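Local coordinates for tubulin-like protein CetZ (Methanosaeta thermophila, PDB 3ZID) that binds and probably hydrolyses GTP as a tubulin- and FtsZ-like cytoskeletal protein, and is probably involved in controlling cell shape, at residues 7-12 with 118-123; 106-111 with 126-131; 158-163 with 169-174. One frame throughout, in Å; residues are numbered along the deposited sequence.

Contact 1: 7-12 with 118-123; sequences LGVGQC and SSFSPL. With GDP (guanosine-5'-diphosphate), chain C.
Val9, the last residue of strand 3-9, points its side chain at helix 117-131 and meets Phe120 and Ser121. The contact lies in the Rossmann-like GTPase domain of the tubulin/FtsZ family, where the first strand turns into helix 10-30 beside the diphosphate of GDP. The interaction is buried and made by few atoms. Val9 CG1 stands opposite its own backbone N (chi1 -173°) and reaches the base of the phenylalanine, 3.6 Å from Phe120 CB. The two side chains meet at a slant. The Phe120 ring continues toward helix 79-98, where it meets the ring of Phe86 edge-to-face.

Ser121 comes against the same valine, mainly at its branch carbon. Its OG is 3.6 Å from Val9 CB, with both methyls slightly farther off, so the hydroxyl meets an aliphatic surface on this side. Its polar partner is Gly117 O, one turn back in the same helix. With chi1 at -63°, OG is anti to the carbonyl carbon, where it can reach both Gly117 O and Val9. The helix is kinked just beyond, at Pro122.

After Val9 the chain bends at Gly10, whose CA packs 3.6 Å from GDP O2B. The next two amides grip the two phosphates. Gln11 N donates to GDP O2B at 2.9 Å, almost straight at 176°. Cys12 N donates to GDP O2A at 3.0 Å. These amides lie in the first turn of helix 10-30, and its dipole would be expected to add to their hold on the negative charge. Thr116 N, just before helix 117-131, and Gly117 N at its start also bind GDP. The side chain of Cys12 lies against the guanine, with SG 3.3 Å from GDP N3.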
# COMPACT_ATOMS: atom_id res chain seq x y z
N LEU A 7 -0.81 9.87 -6.06
CA LEU A 7 -0.51 9.26 -7.36
C LEU A 7 -0.94 7.81 -7.35
O LEU A 7 -0.37 7.01 -6.60
CB LEU A 7 0.99 9.31 -7.61
CG LEU A 7 1.60 10.70 -7.59
CD1 LEU A 7 3.11 10.65 -7.76
CD2 LEU A 7 0.96 11.53 -8.69
N GLY A 8 -1.92 7.45 -8.16
CA GLY A 8 -2.38 6.08 -8.22
C GLY A 8 -1.80 5.44 -9.48
O GLY A 8 -2.20 5.79 -10.58
N VAL A 9 -0.88 4.50 -9.31
CA VAL A 9 -0.08 3.98 -10.43
C VAL A 9 -0.43 2.53 -10.74
O VAL A 9 -0.43 1.67 -9.85
CB VAL A 9 1.41 4.09 -10.09
CG1 VAL A 9 2.29 3.71 -11.28
CG2 VAL A 9 1.72 5.50 -9.60
N GLY A 10 -0.77 2.26 -11.99
CA GLY A 10 -1.21 0.92 -12.36
C GLY A 10 -2.68 0.75 -12.04
O GLY A 10 -3.30 1.63 -11.45
N GLN A 11 -3.25 -0.39 -12.42
CA GLN A 11 -4.69 -0.59 -12.21
C GLN A 11 -5.14 -0.49 -10.74
O GLN A 11 -6.12 0.21 -10.41
CB GLN A 11 -5.13 -1.94 -12.78
CG GLN A 11 -6.56 -2.29 -12.43
CD GLN A 11 -7.16 -3.27 -13.39
OE1 GLN A 11 -8.04 -2.93 -14.19
NE2 GLN A 11 -6.68 -4.50 -13.33
N CYS A 12 -4.44 -1.21 -9.87
CA CYS A 12 -4.77 -1.20 -8.45
C CYS A 12 -4.64 0.22 -7.89
O CYS A 12 -5.58 0.73 -7.27
CB CYS A 12 -3.89 -2.18 -7.69
SG CYS A 12 -4.06 -2.12 -5.91
N SER A 118 4.14 -1.56 -9.99
CA SER A 118 5.25 -2.04 -9.19
C SER A 118 6.61 -1.60 -9.69
O SER A 118 7.55 -1.55 -8.91
CB SER A 118 5.22 -3.57 -9.10
OG SER A 118 5.65 -4.14 -10.32
N SER A 119 6.72 -1.28 -10.98
CA SER A 119 8.00 -0.85 -11.56
C SER A 119 8.13 0.67 -11.63
O SER A 119 9.18 1.22 -11.30
CB SER A 119 8.22 -1.46 -12.95
OG SER A 119 7.19 -1.12 -13.86
N PHE A 120 7.07 1.34 -12.06
CA PHE A 120 7.05 2.80 -12.11
C PHE A 120 7.28 3.40 -10.73
O PHE A 120 7.98 4.39 -10.58
CB PHE A 120 5.67 3.29 -12.56
CG PHE A 120 5.47 3.34 -14.04
CD1 PHE A 120 5.94 2.33 -14.88
CD2 PHE A 120 4.77 4.41 -14.60
CE1 PHE A 120 5.73 2.40 -16.26
CE2 PHE A 120 4.55 4.49 -15.97
CZ PHE A 120 5.04 3.48 -16.81
N SER A 121 6.63 2.82 -9.72
CA SER A 121 6.52 3.50 -8.43
C SER A 121 7.85 3.74 -7.72
O SER A 121 8.12 4.85 -7.29
CB SER A 121 5.47 2.83 -7.53
OG SER A 121 4.18 2.91 -8.13
N PRO A 122 8.69 2.70 -7.60
CA PRO A 122 9.99 2.97 -6.99
C PRO A 122 10.81 3.94 -7.82
O PRO A 122 11.54 4.75 -7.23
CB PRO A 122 10.67 1.60 -6.97
CG PRO A 122 9.52 0.63 -6.96
CD PRO A 122 8.46 1.25 -7.81
N LEU A 123 10.69 3.87 -9.15
CA LEU A 123 11.43 4.79 -10.03
C LEU A 123 10.95 6.21 -9.85
O LEU A 123 11.76 7.14 -9.78
CB LEU A 123 11.28 4.39 -11.51
CG LEU A 123 11.86 3.02 -11.85
CD1 LEU A 123 11.80 2.63 -13.35
CD2 LEU A 123 13.24 3.04 -11.38
PB GDP C . -0.50 -3.18 -13.13
O1B GDP C . 0.31 -2.34 -12.15
O2B GDP C . -1.61 -2.34 -13.73
O3B GDP C . 0.44 -3.68 -14.22
O3A GDP C . -1.08 -4.48 -12.38
PA GDP C . -2.14 -4.39 -11.18
O1A GDP C . -3.48 -4.87 -11.62
O2A GDP C . -2.20 -3.03 -10.52
O5' GDP C . -1.44 -5.40 -10.17
C5' GDP C . -2.06 -6.65 -9.91
C4' GDP C . -2.10 -6.85 -8.40
O4' GDP C . -2.94 -5.85 -7.84
C3' GDP C . -2.72 -8.18 -8.09
O3' GDP C . -2.20 -8.59 -6.83
C2' GDP C . -4.18 -7.83 -7.98
O2' GDP C . -4.83 -8.76 -7.12
C1' GDP C . -4.13 -6.46 -7.33
N9 GDP C . -5.22 -5.56 -7.70
C8 GDP C . -5.62 -5.22 -8.94
N7 GDP C . -6.62 -4.31 -8.88
C5 GDP C . -6.85 -4.06 -7.57
C6 GDP C . -7.74 -3.19 -6.80
O6 GDP C . -8.57 -2.48 -7.38
N1 GDP C . -7.65 -3.22 -5.47
C2 GDP C . -6.78 -4.00 -4.82
N2 GDP C . -6.77 -3.96 -3.47
N3 GDP C . -5.91 -4.83 -5.45
C4 GDP C . -5.91 -4.88 -6.80

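Contact 2: 106-111 with 126-131; sequences IFVMTS and HELKKR. With GDP (guanosine-5'-diphosphate), chain C.
The backbones of strand 106-111 and helical segment 126-131 come closest at Ile106 and Leu128, whose CA atoms are 8.9 Å apart. From there the strand runs away from the helix end toward GDP. Between these two segments the packing is confined to Ile106, Val108 and Leu128; Val108 and Thr110 also pack on earlier turns of the helix. Leu128 points toward the strand and puts one methyl, CD1, against two residues. Leu128 CD1 is 4.2 Å from Ile106 CG2 and 4.3 Å from Val108 CG2. Ile106 and Val108 are alternate residues that both point toward the helix. These are loose apolar contacts.

The segments belong to a beta-alpha-beta unit: strand 105-111, helix 117-131 and strand 136-143. Leu128 also touches Leu7 and Ile137, on the two neighbouring strands.

Glu127 faces helix 79-98 and forms a salt-bridge network with the next turn. Lys130 NZ meets Glu127 OE2 at 2.9 Å, on the syn side but tilted out of the carboxylate plane. Arg131 also pairs with Glu127 OE1, but its side chain is poorly ordered and the details are doubtful.

At the far end of the strand, Ser111 OG donates to GDP O5' at 2.7 Å. With chi1 at 71°, OG is held between the backbone N and the carbonyl carbon, and from there it reaches this ester oxygen between ribose and alpha-phosphate. The preceding hydroxyl, Thr110 OG1, donates to Ser111 O at 2.6 Å.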
# COMPACT_ATOMS: atom_id res chain seq x y z
N ILE A 106 3.33 13.35 -0.23
CA ILE A 106 3.03 12.63 -1.46
C ILE A 106 2.74 11.18 -1.16
O ILE A 106 3.54 10.49 -0.52
CB ILE A 106 4.20 12.75 -2.51
CG1 ILE A 106 4.57 14.23 -2.75
CG2 ILE A 106 3.84 12.07 -3.82
CD1 ILE A 106 5.76 14.46 -3.74
N PHE A 107 1.58 10.72 -1.61
CA PHE A 107 1.25 9.30 -1.54
C PHE A 107 1.40 8.67 -2.90
O PHE A 107 0.85 9.18 -3.88
CB PHE A 107 -0.17 9.09 -1.01
CG PHE A 107 -0.33 9.50 0.44
CD1 PHE A 107 0.18 8.71 1.46
CD2 PHE A 107 -0.98 10.69 0.77
CE1 PHE A 107 0.03 9.08 2.81
CE2 PHE A 107 -1.15 11.07 2.11
CZ PHE A 107 -0.63 10.27 3.14
N VAL A 108 2.17 7.59 -2.95
CA VAL A 108 2.32 6.79 -4.18
C VAL A 108 1.67 5.43 -3.97
O VAL A 108 2.16 4.60 -3.22
CB VAL A 108 3.79 6.63 -4.59
CG1 VAL A 108 3.89 5.86 -5.90
CG2 VAL A 108 4.43 8.01 -4.77
N MET A 109 0.55 5.24 -4.65
CA MET A 109 -0.28 4.09 -4.43
C MET A 109 -0.20 3.13 -5.59
O MET A 109 -0.43 3.51 -6.74
CB MET A 109 -1.71 4.55 -4.22
CG MET A 109 -1.77 5.70 -3.23
SD MET A 109 -3.46 6.26 -3.06
CE MET A 109 -3.82 6.71 -4.75
N THR A 110 0.12 1.88 -5.28
CA THR A 110 0.31 0.86 -6.27
C THR A 110 0.22 -0.54 -5.64
O THR A 110 0.44 -0.70 -4.43
CB THR A 110 1.71 1.01 -6.95
OG1 THR A 110 1.90 -0.06 -7.88
CG2 THR A 110 2.83 0.92 -5.93
N SER A 111 -0.08 -1.54 -6.46
CA SER A 111 0.21 -2.92 -6.06
C SER A 111 1.68 -3.21 -6.33
O SER A 111 2.32 -2.55 -7.16
CB SER A 111 -0.66 -3.93 -6.84
OG SER A 111 -0.27 -4.02 -8.19
N HIS A 126 12.04 7.77 -6.54
CA HIS A 126 13.42 8.20 -6.62
C HIS A 126 13.51 9.61 -7.18
O HIS A 126 14.19 10.48 -6.64
CB HIS A 126 14.25 7.26 -7.50
CG HIS A 126 15.71 7.65 -7.58
ND1 HIS A 126 16.53 7.66 -6.47
CD2 HIS A 126 16.45 8.12 -8.61
CE1 HIS A 126 17.73 8.07 -6.83
NE2 HIS A 126 17.71 8.36 -8.12
N GLU A 127 12.82 9.82 -8.29
CA GLU A 127 12.84 11.12 -8.95
C GLU A 127 12.16 12.20 -8.11
O GLU A 127 12.64 13.32 -8.03
CB GLU A 127 12.20 11.00 -10.33
CG GLU A 127 13.04 10.18 -11.30
CD GLU A 127 14.46 10.74 -11.44
OE1 GLU A 127 14.62 11.98 -11.53
OE2 GLU A 127 15.41 9.93 -11.44
N LEU A 128 11.06 11.83 -7.46
CA LEU A 128 10.30 12.77 -6.63
C LEU A 128 11.11 13.28 -5.44
O LEU A 128 11.02 14.47 -5.07
CB LEU A 128 8.98 12.14 -6.15
CG LEU A 128 7.92 11.92 -7.24
CD1 LEU A 128 6.77 11.08 -6.71
CD2 LEU A 128 7.43 13.25 -7.80
N LYS A 129 11.88 12.39 -4.82
CA LYS A 129 12.70 12.75 -3.66
C LYS A 129 13.73 13.80 -4.03
O LYS A 129 14.06 14.65 -3.21
CB LYS A 129 13.39 11.54 -3.05
CG LYS A 129 12.51 10.65 -2.21
CD LYS A 129 13.33 9.51 -1.66
CE LYS A 129 14.45 10.03 -0.77
NZ LYS A 129 15.60 9.08 -0.72
N LYS A 130 14.26 13.71 -5.25
CA LYS A 130 15.18 14.72 -5.76
C LYS A 130 14.50 16.08 -5.92
O LYS A 130 15.08 17.10 -5.58
CB LYS A 130 15.72 14.33 -7.13
CG LYS A 130 16.59 13.12 -7.17
CD LYS A 130 16.98 12.87 -8.63
CE LYS A 130 17.51 11.49 -8.85
NZ LYS A 130 17.70 11.24 -10.31
N ARG A 131 13.28 16.08 -6.44
CA ARG A 131 12.60 17.32 -6.80
C ARG A 131 11.89 17.99 -5.62
O ARG A 131 11.81 19.21 -5.55
CB ARG A 131 11.60 17.06 -7.93
CG ARG A 131 12.28 16.90 -9.28
CD ARG A 131 11.47 16.00 -10.20
NE ARG A 131 12.20 15.68 -11.43
CZ ARG A 131 13.17 14.77 -11.52
NH1 ARG A 131 13.55 14.09 -10.45
NH2 ARG A 131 13.76 14.55 -12.69
PB GDP C . -0.50 -3.18 -13.13
O1B GDP C . 0.31 -2.34 -12.15
O2B GDP C . -1.61 -2.34 -13.73
O3B GDP C . 0.44 -3.68 -14.22
O3A GDP C . -1.08 -4.48 -12.38
PA GDP C . -2.14 -4.39 -11.18
O1A GDP C . -3.48 -4.87 -11.62
O2A GDP C . -2.20 -3.03 -10.52
O5' GDP C . -1.44 -5.40 -10.17
C5' GDP C . -2.06 -6.65 -9.91
C4' GDP C . -2.10 -6.85 -8.40
O4' GDP C . -2.94 -5.85 -7.84
C3' GDP C . -2.72 -8.18 -8.09
O3' GDP C . -2.20 -8.59 -6.83
C2' GDP C . -4.18 -7.83 -7.98
O2' GDP C . -4.83 -8.76 -7.12
C1' GDP C . -4.13 -6.46 -7.33
N9 GDP C . -5.22 -5.56 -7.70
C8 GDP C . -5.62 -5.22 -8.94
N7 GDP C . -6.62 -4.31 -8.88
C5 GDP C . -6.85 -4.06 -7.57
C6 GDP C . -7.74 -3.19 -6.80
O6 GDP C . -8.57 -2.48 -7.38
N1 GDP C . -7.65 -3.22 -5.47
C2 GDP C . -6.78 -4.00 -4.82
N2 GDP C . -6.77 -3.96 -3.47
N3 GDP C . -5.91 -4.83 -5.45
C4 GDP C . -5.91 -4.88 -6.80

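Contact 3: 158-163 with 169-174; sequences FCLREM and DGMILV
Met171 extends from the chain just before strand 172-175 and packs its thioether end against Leu160 and Met163 of helix 150-165. This is the tight part of the contact. Met171 SD lies 3.9 Å from Leu160 CD2, and the two side chains cross at about a right angle. Met171 CE lies 3.9 Å from Met163 CB. The sulfur is also 4.1 Å from Met163 CB, so the end of Met171 touches two residues almost one helical turn apart. The side chain leaves the backbone roughly extended and then bends at its last torsion (chi3 41°), which turns the methyl toward Met163.

Met163 meets Met171 mainly with its CB. Its own chain bends at chi2 (-56°), and the side chain also packs on Ser121 and Ile125 of helix 117-131. Four side chains take part, and all are buried.

The packing is looser beside Leu173. Leu160 CD2 and Leu173 CD2 are 4.4 Å apart. Both leucines also touch Leu328 of helix 326-369, which covers this flank.

The other side of the helix is different. Phe158 and Arg161 are exposed and do not meet the strand. Glu162 is partly exposed, and its OE2 forms salt bridges with Lys83 and Arg79 of helix 79-98. At the start of the second segment, Asp169 is also partly exposed. It pairs with Lys222 and accepts a hydrogen bond from Ile137 N.

Strand 172-175 is one of the two edge strands of the parallel sheet within this chain. The contact packs the connecting helix against the start of this strand and the residue before it, in the beta-alpha-beta unit of strand 136-143, helix 150-165 and strand 172-175, within the Rossmann-like GTPase domain of the tubulin/FtsZ family.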
# COMPACT_ATOMS: atom_id res chain seq x y z
N PHE A 158 10.54 -8.55 -5.49
CA PHE A 158 11.50 -7.57 -6.01
C PHE A 158 11.03 -6.12 -5.89
O PHE A 158 11.86 -5.20 -5.75
CB PHE A 158 11.88 -7.89 -7.44
CG PHE A 158 12.65 -9.17 -7.55
CD1 PHE A 158 13.92 -9.27 -7.00
CD2 PHE A 158 12.12 -10.24 -8.23
CE1 PHE A 158 14.64 -10.44 -7.11
CE2 PHE A 158 12.84 -11.42 -8.35
CZ PHE A 158 14.10 -11.51 -7.79
N CYS A 159 9.73 -5.91 -6.00
CA CYS A 159 9.20 -4.56 -5.85
C CYS A 159 9.41 -4.05 -4.44
O CYS A 159 9.87 -2.92 -4.23
CB CYS A 159 7.71 -4.53 -6.18
SG CYS A 159 6.99 -2.88 -5.92
N LEU A 160 9.08 -4.88 -3.45
CA LEU A 160 9.26 -4.49 -2.05
C LEU A 160 10.72 -4.15 -1.74
O LEU A 160 11.01 -3.21 -0.98
CB LEU A 160 8.72 -5.57 -1.11
CG LEU A 160 7.20 -5.68 -1.04
CD1 LEU A 160 6.77 -6.99 -0.37
CD2 LEU A 160 6.61 -4.46 -0.31
N ARG A 161 11.64 -4.92 -2.33
CA ARG A 161 13.06 -4.62 -2.19
C ARG A 161 13.41 -3.25 -2.72
O ARG A 161 14.08 -2.47 -2.03
CB ARG A 161 13.93 -5.69 -2.86
CG ARG A 161 14.00 -6.98 -2.07
CD ARG A 161 14.60 -8.13 -2.88
NE ARG A 161 16.02 -7.92 -3.19
CZ ARG A 161 16.81 -8.88 -3.66
NH1 ARG A 161 16.34 -10.10 -3.84
NH2 ARG A 161 18.08 -8.62 -3.92
N GLU A 162 12.96 -2.93 -3.93
CA GLU A 162 13.25 -1.61 -4.49
C GLU A 162 12.65 -0.45 -3.69
O GLU A 162 13.28 0.61 -3.61
CB GLU A 162 12.78 -1.51 -5.94
CG GLU A 162 13.59 -2.33 -6.91
CD GLU A 162 12.97 -2.38 -8.28
OE1 GLU A 162 12.01 -1.62 -8.53
OE2 GLU A 162 13.46 -3.16 -9.12
N MET A 163 11.47 -0.66 -3.12
CA MET A 163 10.79 0.36 -2.31
C MET A 163 11.64 0.75 -1.10
O MET A 163 11.83 1.92 -0.82
CB MET A 163 9.44 -0.17 -1.80
CG MET A 163 8.26 -0.07 -2.78
SD MET A 163 7.96 1.60 -3.39
CE MET A 163 6.37 1.32 -4.14
N ASP A 169 9.67 7.62 2.87
CA ASP A 169 9.34 7.75 4.28
C ASP A 169 8.39 6.64 4.72
O ASP A 169 7.19 6.85 4.90
CB ASP A 169 8.74 9.12 4.57
CG ASP A 169 9.67 10.24 4.14
OD1 ASP A 169 10.70 10.44 4.82
OD2 ASP A 169 9.38 10.89 3.12
N GLY A 170 8.91 5.44 4.85
CA GLY A 170 8.08 4.37 5.34
C GLY A 170 7.26 3.82 4.20
O GLY A 170 7.45 4.19 3.04
N MET A 171 6.37 2.92 4.52
CA MET A 171 5.55 2.30 3.52
C MET A 171 4.32 1.77 4.21
O MET A 171 4.41 1.16 5.27
CB MET A 171 6.36 1.19 2.84
CG MET A 171 5.57 0.10 2.21
SD MET A 171 6.55 -0.79 0.99
CE MET A 171 8.13 -0.93 1.79
N ILE A 172 3.16 2.07 3.65
CA ILE A 172 1.96 1.46 4.21
C ILE A 172 1.58 0.18 3.49
O ILE A 172 1.27 0.19 2.31
CB ILE A 172 0.79 2.40 4.19
CG1 ILE A 172 0.99 3.46 5.29
CG2 ILE A 172 -0.50 1.64 4.49
CD1 ILE A 172 0.41 4.81 4.97
N LEU A 173 1.58 -0.92 4.23
CA LEU A 173 1.30 -2.22 3.65
C LEU A 173 -0.20 -2.50 3.63
O LEU A 173 -0.86 -2.36 4.63
CB LEU A 173 2.00 -3.32 4.46
CG LEU A 173 3.53 -3.25 4.52
CD1 LEU A 173 4.05 -4.34 5.45
CD2 LEU A 173 4.14 -3.39 3.12
N VAL A 174 -0.70 -2.93 2.48
CA VAL A 174 -2.09 -3.34 2.33
C VAL A 174 -2.07 -4.81 1.87
O VAL A 174 -1.58 -5.13 0.78
CB VAL A 174 -2.82 -2.47 1.28
CG1 VAL A 174 -4.32 -2.83 1.20
CG2 VAL A 174 -2.63 -0.98 1.59

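How the contacts relate
From the N terminus, contact 1 opens on strand 3-9 and closes at helix 117-131, after a loop of 105 residues. Contact 2 opens within that loop, at 106-111, and closes later on the same helix, so the two cross. They also touch directly: strands 3-9 and 105-111 are neighbours, probably hydrogen-bonded between Val9 N and Met109 O. Both reach GDP. Contact 3 follows in series and closes the short connection from helix 150-165 to strand 172-175. Its helix lies against helix 117-131 of contact 1, Cys159 on Ser118 and Glu162 on Pro122, and Met163 CE reaches Thr110 of contact 2. Together the contacts tie two helices to three strands of one parallel sheet.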